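Uncharacterized protein (Streptococcus pneumoniae, PDB 3LFT) probably serves as the substrate-binding protein of an ABC transporter, holding L-tryptophan in the cleft between its two lobes. Local coordinates at residues Ile5-Phe10 against Leu65-Ala70; Pro85-Ala90 against Asn109-Ser114; Ile136-Ser141 against Ala189-Ile194; Pro215-Ala220 against Gly227-Val232. All coordinates share one frame; numbering follows the deposited sequence.

Overall arrangement
Contacts 1 and 2 lie in one lobe and contacts 3 and 4 in the other, with L-tryptophan between them, the two-lobed plan of a periplasmic-binding-protein-like fold. Contacts 1 and 2 have centres 9 Å apart and share a parallel sheet in which strands 65-69 and 86-89 are neighbours, joined by Val-66 O to Ile-87 N at 2.8 Å. Strands 189-192 and 216-218 link contacts 3 and 4 likewise, with centres 10 Å apart and Ile-190 O to Tyr-217 N at 2.7 Å. Across the cleft the centres are 26 to 27 Å apart, and nearest atoms of contacts 2 and 3 about 6 Å. Ala-70, Ala-90, Ile-194 and Ala-220 each reach the ligand.

Contact 1: residues Ile5-Phe10 against Leu65-Ala70; sequences IGVLQF and LVVGIA. With TRP (tryptophan), chain C.
Ile-5 and Leu-65 lie side by side and point the same way, with Ile-5 CG2 3.6 Å from Leu-65 CD1. At Gly-6 the backbone bonds begin: its N donates to Leu-65 O, and its O accepts from Val-67 N with a rather bent N-H...O angle of 136°. Val-7 runs alongside Val-67, while its CG1 meets Ile-69 CD1 at 3.9 Å. That methyl reaches across toward the 5-9 strand, Ile-69 CG1 being set anti to the carbonyl carbon (chi1 -50°) with CD1 extended beyond it. Leu-8 is gripped twice, its N 2.8 Å from Val-67 O and its O 2.8 Å from Ile-69 N. Donors and acceptors thus pair in parallel register, the short strand axes 4.6 Å apart: strands 3-9 and 65-69 are neighbours in a parallel sheet whose first five strands run in the order 2-1-3-4-5, consistent with a type I periplasmic-binding-protein lobe. Gln-9 brings OE1 within 4.0 Å of Ile-69 CD1, while its NE2 is bonded to Val-11 O and Asp-17 OD1. Last, Phe-10 N donates to Ile-69 O at 3.1 Å, and Phe-10 CB packs on Ala-70 CB, a methyl that also lies 3.5 Å from the carboxylate O of the bound tryptophan.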
loop_
_atom_site.group_PDB
_atom_site.type_symbol
_atom_site.label_atom_id
_atom_site.label_comp_id
_atom_site.label_asym_id
_atom_site.label_seq_id
_atom_site.Cartn_x
_atom_site.Cartn_y
_atom_site.Cartn_z
ATOM N N ILE A 5 5.506 14.689 -17.411
ATOM C CA ILE A 5 4.574 13.776 -16.716
ATOM C C ILE A 5 3.923 14.450 -15.526
ATOM O O ILE A 5 4.511 15.338 -14.903
ATOM C CB ILE A 5 5.243 12.456 -16.268
ATOM C CG1 ILE A 5 6.290 12.717 -15.194
ATOM C CG2 ILE A 5 5.898 11.743 -17.447
ATOM C CD1 ILE A 5 6.863 11.428 -14.557
ATOM N N GLY A 6 2.691 14.053 -15.234
ATOM C CA GLY A 6 2.025 14.495 -14.022
ATOM C C GLY A 6 1.985 13.348 -13.032
ATOM O O GLY A 6 1.796 12.188 -13.420
ATOM N N VAL A 7 2.183 13.669 -11.758
ATOM C CA VAL A 7 2.181 12.655 -10.683
ATOM C C VAL A 7 1.239 13.107 -9.582
ATOM O O VAL A 7 1.367 14.227 -9.070
ATOM C CB VAL A 7 3.582 12.455 -10.101
ATOM C CG1 VAL A 7 3.572 11.475 -8.922
ATOM C CG2 VAL A 7 4.560 11.973 -11.163
ATOM N N LEU A 8 0.276 12.247 -9.241
ATOM C CA LEU A 8 -0.634 12.505 -8.126
ATOM C C LEU A 8 -0.342 11.480 -7.046
ATOM O O LEU A 8 -0.534 10.275 -7.249
ATOM C CB LEU A 8 -2.109 12.416 -8.566
ATOM C CG LEU A 8 -3.145 12.643 -7.455
ATOM C CD1 LEU A 8 -3.059 14.063 -6.884
ATOM C CD2 LEU A 8 -4.555 12.350 -7.975
ATOM N N GLN A 9 0.160 11.962 -5.908
ATOM C CA GLN A 9 0.332 11.113 -4.742
ATOM C C GLN A 9 -0.912 11.284 -3.865
ATOM O O GLN A 9 -1.315 12.393 -3.552
ATOM C CB GLN A 9 1.604 11.499 -4.007
ATOM C CG GLN A 9 1.867 10.606 -2.791
ATOM C CD GLN A 9 3.229 10.867 -2.189
ATOM O OE1 GLN A 9 4.212 11.109 -2.892
ATOM N NE2 GLN A 9 3.288 10.800 -0.857
ATOM N N PHE A 10 -1.520 10.168 -3.465
ATOM C CA PHE A 10 -2.815 10.260 -2.805
ATOM C C PHE A 10 -2.726 11.024 -1.484
ATOM O O PHE A 10 -3.590 11.848 -1.194
ATOM C CB PHE A 10 -3.422 8.869 -2.567
ATOM C CG PHE A 10 -4.688 8.889 -1.745
ATOM C CD1 PHE A 10 -5.765 9.711 -2.098
ATOM C CD2 PHE A 10 -4.794 8.099 -0.604
ATOM C CE1 PHE A 10 -6.913 9.729 -1.338
ATOM C CE2 PHE A 10 -5.948 8.117 0.175
ATOM C CZ PHE A 10 -7.010 8.932 -0.191
ATOM N N LEU A 65 1.839 11.575 -19.959
ATOM C CA LEU A 65 1.144 10.545 -19.177
ATOM C C LEU A 65 1.011 11.062 -17.759
ATOM O O LEU A 65 1.649 12.057 -17.384
ATOM C CB LEU A 65 1.873 9.183 -19.199
ATOM C CG LEU A 65 3.332 9.110 -18.717
ATOM C CD1 LEU A 65 3.458 9.125 -17.185
ATOM C CD2 LEU A 65 3.983 7.851 -19.279
ATOM N N VAL A 66 0.176 10.390 -16.966
ATOM C CA VAL A 66 0.047 10.701 -15.555
ATOM C C VAL A 66 0.278 9.438 -14.729
ATOM O O VAL A 66 0.101 8.309 -15.223
ATOM C CB VAL A 66 -1.331 11.352 -15.232
ATOM C CG1 VAL A 66 -1.445 12.730 -15.876
ATOM C CG2 VAL A 66 -2.456 10.469 -15.717
ATOM N N VAL A 67 0.645 9.650 -13.468
ATOM C CA VAL A 67 1.019 8.579 -12.545
ATOM C C VAL A 67 0.224 8.752 -11.274
ATOM O O VAL A 67 0.229 9.848 -10.709
ATOM C CB VAL A 67 2.534 8.653 -12.186
ATOM C CG1 VAL A 67 2.938 7.472 -11.298
ATOM C CG2 VAL A 67 3.398 8.677 -13.458
ATOM N N GLY A 68 -0.457 7.701 -10.835
ATOM C CA GLY A 68 -1.201 7.749 -9.584
ATOM C C GLY A 68 -0.560 6.857 -8.548
ATOM O O GLY A 68 -0.488 5.634 -8.728
ATOM N N ILE A 69 -0.077 7.474 -7.472
ATOM C CA ILE A 69 0.523 6.726 -6.353
ATOM C C ILE A 69 -0.567 6.433 -5.339
ATOM O O ILE A 69 -1.111 7.358 -4.727
ATOM C CB ILE A 69 1.702 7.497 -5.675
ATOM C CG1 ILE A 69 2.703 7.998 -6.724
ATOM C CG2 ILE A 69 2.380 6.567 -4.651
ATOM C CD1 ILE A 69 3.895 8.798 -6.145
ATOM N N ALA A 70 -0.878 5.134 -5.228
ATOM C CA ALA A 70 -1.957 4.545 -4.410
ATOM C C ALA A 70 -3.273 4.526 -5.179
ATOM O O ALA A 70 -3.514 5.345 -6.079
ATOM C CB ALA A 70 -2.105 5.227 -3.017
HETATM N N TRP C . -1.007 -0.398 -2.394
HETATM C CA TRP C . -1.770 0.729 -1.782
HETATM C C TRP C . -2.987 1.024 -2.596
HETATM O O TRP C . -3.546 2.120 -2.503
HETATM C CB TRP C . -0.860 1.961 -1.649
HETATM C CG TRP C . 0.325 1.681 -0.760
HETATM C CD1 TRP C . 1.629 1.377 -1.148
HETATM C CD2 TRP C . 0.315 1.644 0.707
HETATM N NE1 TRP C . 2.406 1.169 -0.032
HETATM C CE2 TRP C . 1.687 1.295 1.085
HETATM C CE3 TRP C . -0.680 1.829 1.638
HETATM C CZ2 TRP C . 1.981 1.174 2.431
HETATM C CZ3 TRP C . -0.351 1.693 2.983
HETATM C CH2 TRP C . 0.969 1.375 3.358
HETATM O OXT TRP C . -3.426 0.156 -3.365
#

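Contact 2: residues Pro85-Ala90 against Asn109-Ser114; sequences PVIMAA and NVTGVS. With TRP (tryptophan), chain C.
Asn-109 supplies the flat group here: its side chain crosses that of Val-86 obliquely and sets ND2 of the carboxamide 3.7 Å from Val-86 CG2, while that same nitrogen is hydrogen-bonded to Leu-84 O and Thr-81 O. A second flat group, the indole of the bound tryptophan, has CD1 3.8 Å from Ala-90 CB. The setting is the central parallel sheet of a Rossmann-like lobe, in which strands 86-89 and 110-115 are neighbours and the chain between them forms no helix. Their short axes run 12° from exactly parallel. Met-88 N reaches Thr-111 O at 2.8 Å with an N-H...O angle of 172°, and Met-88 O takes Val-113 N from well off the carbonyl plane. The side chain of Met-88, a selenomethionine, crosses Val-110 at about a right angle, CG against CG1 at 3.6 Å. Its CG lies beside the backbone N (chi1 -59°), and a bend at chi3 curls CE back to 3.6 Å from Gly-112 N. Beside Ile-87, Thr-111 points the same way; its OG1 is bonded to Thr-259 O. Past the strand, Ala-90 N makes a weak bond to Val-113 O, and Ala-90 O accepts a hydrogen bond from the amino N of the ligand tryptophan at 2.8 Å.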
loop_
_atom_site.group_PDB
_atom_site.type_symbol
_atom_site.label_atom_id
_atom_site.label_comp_id
_atom_site.label_asym_id
_atom_site.label_seq_id
_atom_site.Cartn_x
_atom_site.Cartn_y
_atom_site.Cartn_z
ATOM N N PRO A 85 -2.266 8.009 -21.176
ATOM C CA PRO A 85 -1.786 6.911 -20.315
ATOM C C PRO A 85 -1.775 7.252 -18.827
ATOM O O PRO A 85 -1.323 8.336 -18.420
ATOM C CB PRO A 85 -0.362 6.673 -20.811
ATOM C CG PRO A 85 -0.369 7.133 -22.238
ATOM C CD PRO A 85 -1.294 8.331 -22.240
ATOM N N VAL A 86 -2.271 6.313 -18.028
ATOM C CA VAL A 86 -2.285 6.402 -16.581
ATOM C C VAL A 86 -1.447 5.242 -16.039
ATOM O O VAL A 86 -1.718 4.080 -16.326
ATOM C CB VAL A 86 -3.712 6.305 -16.042
ATOM C CG1 VAL A 86 -3.718 6.289 -14.503
ATOM C CG2 VAL A 86 -4.580 7.461 -16.584
ATOM N N ILE A 87 -0.419 5.579 -15.270
ATOM C CA ILE A 87 0.459 4.566 -14.708
ATOM C C ILE A 87 0.164 4.414 -13.221
ATOM O O ILE A 87 0.279 5.382 -12.456
ATOM C CB ILE A 87 1.951 4.936 -14.906
ATOM C CG1 ILE A 87 2.264 5.298 -16.365
ATOM C CG2 ILE A 87 2.848 3.796 -14.424
ATOM C CD1 ILE A 87 1.849 4.290 -17.444
HETATM N N MSE A 88 -0.222 3.207 -12.823
HETATM C CA MSE A 88 -0.445 2.876 -11.434
HETATM C C MSE A 88 0.883 2.680 -10.708
HETATM O O MSE A 88 1.735 1.908 -11.167
HETATM C CB MSE A 88 -1.202 1.551 -11.333
HETATM C CG MSE A 88 -2.568 1.524 -12.039
HETATM SE SE MSE A 88 -3.453 -0.213 -11.894
HETATM C CE MSE A 88 -2.120 -1.348 -12.724
ATOM N N ALA A 89 1.058 3.392 -9.586
ATOM C CA ALA A 89 2.218 3.152 -8.721
ATOM C C ALA A 89 1.744 2.537 -7.409
ATOM O O ALA A 89 1.279 3.259 -6.495
ATOM C CB ALA A 89 2.953 4.443 -8.468
ATOM N N ALA A 90 1.873 1.212 -7.329
ATOM C CA ALA A 90 1.508 0.434 -6.140
ATOM C C ALA A 90 0.003 0.429 -5.867
ATOM O O ALA A 90 -0.479 0.938 -4.850
ATOM C CB ALA A 90 2.312 0.889 -4.905
ATOM N N ASN A 109 -6.404 2.568 -21.056
ATOM C CA ASN A 109 -5.283 3.495 -20.944
ATOM C C ASN A 109 -4.469 3.365 -19.648
ATOM O O ASN A 109 -3.591 4.171 -19.386
ATOM C CB ASN A 109 -5.766 4.933 -21.127
ATOM C CG ASN A 109 -6.732 5.382 -20.040
ATOM O OD1 ASN A 109 -7.674 4.670 -19.682
ATOM N ND2 ASN A 109 -6.550 6.613 -19.572
ATOM N N VAL A 110 -4.731 2.319 -18.862
ATOM C CA VAL A 110 -4.113 2.151 -17.546
ATOM C C VAL A 110 -3.225 0.903 -17.488
ATOM O O VAL A 110 -3.648 -0.178 -17.858
ATOM C CB VAL A 110 -5.188 2.020 -16.434
ATOM C CG1 VAL A 110 -4.531 1.930 -15.068
ATOM C CG2 VAL A 110 -6.207 3.178 -16.477
ATOM N N THR A 111 -2.003 1.052 -16.998
ATOM C CA THR A 111 -1.157 -0.103 -16.640
ATOM C C THR A 111 -0.321 0.297 -15.436
ATOM O O THR A 111 -0.511 1.394 -14.913
ATOM C CB THR A 111 -0.313 -0.580 -17.842
ATOM O OG1 THR A 111 0.332 -1.798 -17.462
ATOM C CG2 THR A 111 0.725 0.431 -18.252
ATOM N N GLY A 112 0.582 -0.577 -14.995
ATOM C CA GLY A 112 1.529 -0.168 -13.938
ATOM C C GLY A 112 1.906 -1.278 -12.995
ATOM O O GLY A 112 1.945 -2.442 -13.382
ATOM N N VAL A 113 2.154 -0.886 -11.739
ATOM C CA VAL A 113 2.752 -1.757 -10.720
ATOM C C VAL A 113 1.768 -1.991 -9.582
ATOM O O VAL A 113 1.140 -1.048 -9.090
ATOM C CB VAL A 113 4.051 -1.085 -10.174
ATOM C CG1 VAL A 113 4.553 -1.816 -8.921
ATOM C CG2 VAL A 113 5.124 -1.073 -11.263
ATOM N N SER A 114 1.679 -3.261 -9.174
ATOM C CA SER A 114 0.725 -3.689 -8.159
ATOM C C SER A 114 1.430 -4.395 -7.013
ATOM O O SER A 114 2.277 -5.275 -7.259
ATOM C CB SER A 114 -0.278 -4.657 -8.803
ATOM O OG SER A 114 -1.094 -5.294 -7.826
HETATM N N TRP C . -1.007 -0.398 -2.394
HETATM C CA TRP C . -1.770 0.729 -1.782
HETATM C C TRP C . -2.987 1.024 -2.596
HETATM O O TRP C . -3.546 2.120 -2.503
HETATM C CB TRP C . -0.860 1.961 -1.649
HETATM C CG TRP C . 0.325 1.681 -0.760
HETATM C CD1 TRP C . 1.629 1.377 -1.148
HETATM C CD2 TRP C . 0.315 1.644 0.707
HETATM N NE1 TRP C . 2.406 1.169 -0.032
HETATM C CE2 TRP C . 1.687 1.295 1.085
HETATM C CE3 TRP C . -0.680 1.829 1.638
HETATM C CZ2 TRP C . 1.981 1.174 2.431
HETATM C CZ3 TRP C . -0.351 1.693 2.983
HETATM C CH2 TRP C . 0.969 1.375 3.358
HETATM O OXT TRP C . -3.426 0.156 -3.365
#

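Contact 3: residues Ile136-Ser141 against Ala189-Ile194; sequences IGALYS and AIWVPI. With TRP (tryptophan), chain C.
Backbone hydrogen bonds join Gly-137 and Leu-139 to the strand of Ala-189 and Trp-191. Gly-137 N donates to Ala-189 O at 2.8 Å, Trp-191 N returns a bond to Gly-137 O at 2.8 Å, and Leu-139 N reaches Trp-191 O at 2.9 Å. All three are nearly straight, with N-H...O angles of 161° or more, which fixes a parallel register although the two short axes are turned 34° apart. The next acceptor breaks the pattern: Leu-139 O faces Pro-193, which has no N-H to give, so it meets Pro-193 CD at 3.3 Å and is buried without a hydrogen-bond partner.

Among apolar contacts, Ile-136 CG2 packs on Trp-191 CB at 3.6 Å. Leu-139 CB meets Ile-190 CG2 on the other face of the sheet, and Tyr-140 CB touches Pro-193 CG at 3.7 Å.

The aromatic contacts centre on Trp-191. With CG opposite the backbone N (chi1 172°), its indole presents an in-plane edge to Ala-138 CB, which sits 3.6 Å from CE3. Pro-193 N lies over one face, toward the rim. Phe-154 stacks with the ring, and Gln-122 OE1 takes the bond from NE1.

Beyond the strand, Ile-194 CG2 presses against CD2 of the ligand indole at 3.3 Å. The two are the inner strands of the four-stranded parallel sheet of the second lobe, consistent with the alpha/beta lobes of periplasmic binding proteins, with strand 164-170 beyond one member and 216-218 beyond the other; helix 176-183 covers Leu-139 and Ile-190, and helix 145-160 covers Ile-136 and Tyr-140.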
loop_
_atom_site.group_PDB
_atom_site.type_symbol
_atom_site.label_atom_id
_atom_site.label_comp_id
_atom_site.label_asym_id
_atom_site.label_seq_id
_atom_site.Cartn_x
_atom_site.Cartn_y
_atom_site.Cartn_z
ATOM N N ILE A 136 -8.411 -11.933 15.695
ATOM C CA ILE A 136 -7.749 -10.788 15.090
ATOM C C ILE A 136 -8.778 -9.725 14.727
ATOM O O ILE A 136 -9.822 -10.042 14.161
ATOM C CB ILE A 136 -7.035 -11.223 13.796
ATOM C CG1 ILE A 136 -5.936 -12.232 14.126
ATOM C CG2 ILE A 136 -6.452 -10.020 13.075
ATOM C CD1 ILE A 136 -5.440 -13.024 12.947
ATOM N N GLY A 137 -8.478 -8.469 15.027
ATOM C CA GLY A 137 -9.303 -7.355 14.550
ATOM C C GLY A 137 -8.642 -6.744 13.325
ATOM O O GLY A 137 -7.493 -6.302 13.396
ATOM N N ALA A 138 -9.362 -6.714 12.208
ATOM C CA ALA A 138 -8.887 -6.098 10.972
ATOM C C ALA A 138 -9.323 -4.633 10.983
ATOM O O ALA A 138 -10.517 -4.360 10.929
ATOM C CB ALA A 138 -9.475 -6.840 9.746
ATOM N N LEU A 139 -8.366 -3.712 11.094
ATOM C CA LEU A 139 -8.623 -2.262 11.072
ATOM C C LEU A 139 -8.269 -1.725 9.689
ATOM O O LEU A 139 -7.140 -1.867 9.244
ATOM C CB LEU A 139 -7.773 -1.590 12.147
ATOM C CG LEU A 139 -7.842 -0.062 12.204
ATOM C CD1 LEU A 139 -9.230 0.396 12.632
ATOM C CD2 LEU A 139 -6.787 0.467 13.149
ATOM N N TYR A 140 -9.227 -1.090 9.027
ATOM C CA TYR A 140 -9.033 -0.655 7.639
ATOM C C TYR A 140 -10.108 0.339 7.281
ATOM O O TYR A 140 -11.083 0.529 8.029
ATOM C CB TYR A 140 -9.110 -1.843 6.681
ATOM C CG TYR A 140 -10.465 -2.508 6.536
ATOM C CD1 TYR A 140 -11.213 -2.345 5.359
ATOM C CD2 TYR A 140 -10.993 -3.320 7.544
ATOM C CE1 TYR A 140 -12.442 -2.967 5.194
ATOM C CE2 TYR A 140 -12.230 -3.937 7.382
ATOM C CZ TYR A 140 -12.932 -3.770 6.197
ATOM O OH TYR A 140 -14.162 -4.394 6.043
ATOM N N SER A 141 -9.952 0.957 6.117
ATOM C CA SER A 141 -10.946 1.936 5.687
ATOM C C SER A 141 -11.988 1.345 4.744
ATOM O O SER A 141 -11.648 0.602 3.813
ATOM C CB SER A 141 -10.231 3.104 5.045
ATOM O OG SER A 141 -11.205 4.049 4.649
ATOM N N ALA A 189 -5.285 -9.350 18.761
ATOM C CA ALA A 189 -4.278 -8.708 17.932
ATOM C C ALA A 189 -4.981 -7.851 16.912
ATOM O O ALA A 189 -6.130 -8.137 16.546
ATOM C CB ALA A 189 -3.413 -9.764 17.216
ATOM N N ILE A 190 -4.293 -6.805 16.479
ATOM C CA ILE A 190 -4.792 -5.904 15.434
ATOM C C ILE A 190 -4.003 -6.181 14.172
ATOM O O ILE A 190 -2.779 -6.243 14.230
ATOM C CB ILE A 190 -4.623 -4.417 15.836
ATOM C CG1 ILE A 190 -5.422 -4.091 17.105
ATOM C CG2 ILE A 190 -5.030 -3.483 14.673
ATOM C CD1 ILE A 190 -4.986 -2.791 17.761
ATOM N N TRP A 191 -4.698 -6.364 13.055
ATOM C CA TRP A 191 -4.083 -6.485 11.736
ATOM C C TRP A 191 -4.548 -5.345 10.846
ATOM O O TRP A 191 -5.723 -4.966 10.859
ATOM C CB TRP A 191 -4.413 -7.842 11.107
ATOM C CG TRP A 191 -3.991 -7.995 9.682
ATOM C CD1 TRP A 191 -2.740 -8.283 9.222
ATOM C CD2 TRP A 191 -4.829 -7.851 8.537
ATOM N NE1 TRP A 191 -2.748 -8.326 7.834
ATOM C CE2 TRP A 191 -4.031 -8.088 7.399
ATOM C CE3 TRP A 191 -6.199 -7.600 8.365
ATOM C CZ2 TRP A 191 -4.550 -8.037 6.096
ATOM C CZ3 TRP A 191 -6.714 -7.541 7.057
ATOM C CH2 TRP A 191 -5.891 -7.774 5.947
ATOM N N VAL A 192 -3.607 -4.763 10.107
ATOM C CA VAL A 192 -3.909 -3.648 9.198
ATOM C C VAL A 192 -3.433 -4.035 7.814
ATOM O O VAL A 192 -2.259 -4.385 7.653
ATOM C CB VAL A 192 -3.186 -2.348 9.604
ATOM C CG1 VAL A 192 -3.585 -1.202 8.670
ATOM C CG2 VAL A 192 -3.522 -1.973 11.046
ATOM N N PRO A 193 -4.309 -4.003 6.800
ATOM C CA PRO A 193 -3.877 -4.272 5.429
ATOM C C PRO A 193 -3.040 -3.120 4.872
ATOM O O PRO A 193 -2.720 -2.147 5.592
ATOM C CB PRO A 193 -5.195 -4.454 4.663
ATOM C CG PRO A 193 -6.206 -3.718 5.449
ATOM C CD PRO A 193 -5.755 -3.732 6.893
ATOM N N ILE A 194 -2.677 -3.231 3.598
ATOM C CA ILE A 194 -1.992 -2.148 2.889
ATOM C C ILE A 194 -3.067 -1.071 2.625
ATOM O O ILE A 194 -3.744 -1.101 1.591
ATOM C CB ILE A 194 -1.305 -2.648 1.593
ATOM C CG1 ILE A 194 -0.398 -3.854 1.856
ATOM C CG2 ILE A 194 -0.493 -1.529 0.975
ATOM C CD1 ILE A 194 0.085 -4.505 0.556
HETATM N N TRP C . -1.007 -0.398 -2.394
HETATM C CA TRP C . -1.770 0.729 -1.782
HETATM C C TRP C . -2.987 1.024 -2.596
HETATM O O TRP C . -3.546 2.120 -2.503
HETATM C CB TRP C . -0.860 1.961 -1.649
HETATM C CG TRP C . 0.325 1.681 -0.760
HETATM C CD1 TRP C . 1.629 1.377 -1.148
HETATM C CD2 TRP C . 0.315 1.644 0.707
HETATM N NE1 TRP C . 2.406 1.169 -0.032
HETATM C CE2 TRP C . 1.687 1.295 1.085
HETATM C CE3 TRP C . -0.680 1.829 1.638
HETATM C CZ2 TRP C . 1.981 1.174 2.431
HETATM C CZ3 TRP C . -0.351 1.693 2.983
HETATM C CH2 TRP C . 0.969 1.375 3.358
HETATM O OXT TRP C . -3.426 0.156 -3.365
#

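Contact 4: residues Pro215-Ala220 against Gly227-Val232; sequences PIYPSA and GGLASV
Tyr-217 and Leu-229 run alongside each other and point the same way, with Leu-229 CD2 3.6 Å from Tyr-217 OH. Leu-229 CG stands opposite its backbone N (chi1 170°), which carries this branch along the phenol; the same CD2 also meets Pro-215 CB at 3.7 Å. Ala-230 adds its CB 4.1 Å from Tyr-217 CE1, so two successive residues of 227-232 line the ring. The hydroxyl itself is hydrogen-bonded to Thr-130 OG1, and Ile-126 and Leu-129 of helix 119-129 pack on the Tyr-217 side chain.

The backbones come together less regularly. Leu-229 N donates to Ile-216 O at 2.8 Å, in the carbonyl plane, and this is the one direct hydrogen bond between the segments. Strand 216-218 is the outermost strand of the parallel sheet of this lobe of the binding-protein fold, and 230-233 belongs to a separate mixed sheet, the axes being 31° from parallel. Ala-230 O is buried with no hydrogen-bond partner: it is approached by Tyr-217 CA at 3.2 Å and by Pro-218 CD at 3.5 Å, since Pro-218 has no N-H.

Two waters bridge the segments. One molecule accepts from Ile-216 N and donates to Gly-227 O; another donates to Tyr-217 O and Ser-219 OG and is hydrogen-bonded to Ser-231 OG at 2.7 Å. Ser-219 OG is also bonded to Val-192 O of the adjacent strand 189-192. Ser-219 sits at the centre of an inverse gamma turn, closed by Ala-220 N to Pro-218 O at 2.8 Å, and Ala-220, N-cap of helix 221-224, touches the bound tryptophan.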
loop_
_atom_site.group_PDB
_atom_site.type_symbol
_atom_site.label_atom_id
_atom_site.label_comp_id
_atom_site.label_asym_id
_atom_site.label_seq_id
_atom_site.Cartn_x
_atom_site.Cartn_y
_atom_site.Cartn_z
ATOM N N PRO A 215 -0.668 -6.992 20.382
ATOM C CA PRO A 215 0.258 -6.863 19.250
ATOM C C PRO A 215 -0.447 -6.342 18.000
ATOM O O PRO A 215 -1.602 -6.704 17.735
ATOM C CB PRO A 215 0.716 -8.300 19.016
ATOM C CG PRO A 215 -0.340 -9.148 19.627
ATOM C CD PRO A 215 -0.861 -8.390 20.796
ATOM N N ILE A 216 0.261 -5.514 17.239
ATOM C CA ILE A 216 -0.228 -4.978 15.968
ATOM C C ILE A 216 0.609 -5.573 14.847
ATOM O O ILE A 216 1.857 -5.562 14.903
ATOM C CB ILE A 216 -0.134 -3.445 15.916
ATOM C CG1 ILE A 216 -0.806 -2.804 17.130
ATOM C CG2 ILE A 216 -0.784 -2.908 14.649
ATOM C CD1 ILE A 216 -0.346 -1.348 17.349
ATOM N N TYR A 217 -0.073 -6.103 13.834
ATOM C CA TYR A 217 0.569 -6.619 12.627
ATOM C C TYR A 217 0.147 -5.747 11.432
ATOM O O TYR A 217 -0.820 -6.070 10.725
ATOM C CB TYR A 217 0.140 -8.062 12.392
ATOM C CG TYR A 217 0.736 -9.082 13.337
ATOM C CD1 TYR A 217 1.931 -9.720 13.002
ATOM C CD2 TYR A 217 0.110 -9.446 14.534
ATOM C CE1 TYR A 217 2.472 -10.702 13.819
ATOM C CE2 TYR A 217 0.676 -10.431 15.376
ATOM C CZ TYR A 217 1.851 -11.032 15.002
ATOM O OH TYR A 217 2.411 -12.017 15.788
ATOM N N PRO A 218 0.853 -4.629 11.204
ATOM C CA PRO A 218 0.426 -3.664 10.181
ATOM C C PRO A 218 1.263 -3.851 8.920
ATOM O O PRO A 218 2.490 -4.000 8.991
ATOM C CB PRO A 218 0.711 -2.322 10.841
ATOM C CG PRO A 218 1.979 -2.591 11.681
ATOM C CD PRO A 218 1.960 -4.088 12.023
ATOM N N SER A 219 0.609 -3.826 7.756
ATOM C CA SER A 219 1.235 -4.212 6.479
ATOM C C SER A 219 2.118 -3.159 5.833
ATOM O O SER A 219 1.951 -2.826 4.645
ATOM C CB SER A 219 0.150 -4.693 5.510
ATOM O OG SER A 219 -0.574 -5.768 6.075
ATOM N N ALA A 220 3.067 -2.621 6.602
ATOM C CA ALA A 220 4.117 -1.760 6.057
ATOM C C ALA A 220 5.265 -1.641 7.019
ATOM O O ALA A 220 5.056 -1.531 8.228
ATOM C CB ALA A 220 3.584 -0.354 5.771
ATOM N N GLY A 227 5.924 1.263 15.931
ATOM C CA GLY A 227 5.252 0.632 17.072
ATOM C C GLY A 227 4.503 -0.647 16.746
ATOM O O GLY A 227 3.947 -1.284 17.649
ATOM N N GLY A 228 4.454 -1.048 15.484
ATOM C CA GLY A 228 3.893 -2.361 15.170
ATOM C C GLY A 228 4.853 -3.463 15.573
ATOM O O GLY A 228 6.059 -3.217 15.743
ATOM N N LEU A 229 4.333 -4.675 15.747
ATOM C CA LEU A 229 5.146 -5.813 16.119
ATOM C C LEU A 229 5.903 -6.389 14.922
ATOM O O LEU A 229 7.125 -6.558 14.980
ATOM C CB LEU A 229 4.265 -6.881 16.763
ATOM C CG LEU A 229 4.943 -8.243 16.983
ATOM C CD1 LEU A 229 6.120 -8.127 17.936
ATOM C CD2 LEU A 229 3.942 -9.289 17.473
ATOM N N ALA A 230 5.175 -6.697 13.847
ATOM C CA ALA A 230 5.774 -7.393 12.725
ATOM C C ALA A 230 4.790 -7.406 11.578
ATOM O O ALA A 230 3.596 -7.126 11.730
ATOM C CB ALA A 230 6.108 -8.841 13.128
ATOM N N SER A 231 5.313 -7.702 10.394
ATOM C CA SER A 231 4.489 -7.957 9.227
ATOM C C SER A 231 5.288 -8.714 8.169
ATOM O O SER A 231 6.436 -9.097 8.408
ATOM C CB SER A 231 3.892 -6.661 8.658
ATOM O OG SER A 231 2.924 -6.971 7.663
ATOM N N VAL A 232 4.675 -8.901 7.002
ATOM C CA VAL A 232 5.347 -9.420 5.800
ATOM C C VAL A 232 5.019 -8.414 4.707
ATOM O O VAL A 232 3.835 -8.142 4.459
ATOM C CB VAL A 232 4.892 -10.837 5.424
ATOM C CG1 VAL A 232 5.703 -11.342 4.247
ATOM C CG2 VAL A 232 5.028 -11.776 6.642
HETATM O O HOH W 1 2.442 -3.859 18.407
HETATM O O HOH W 2 0.307 -7.243 8.334
#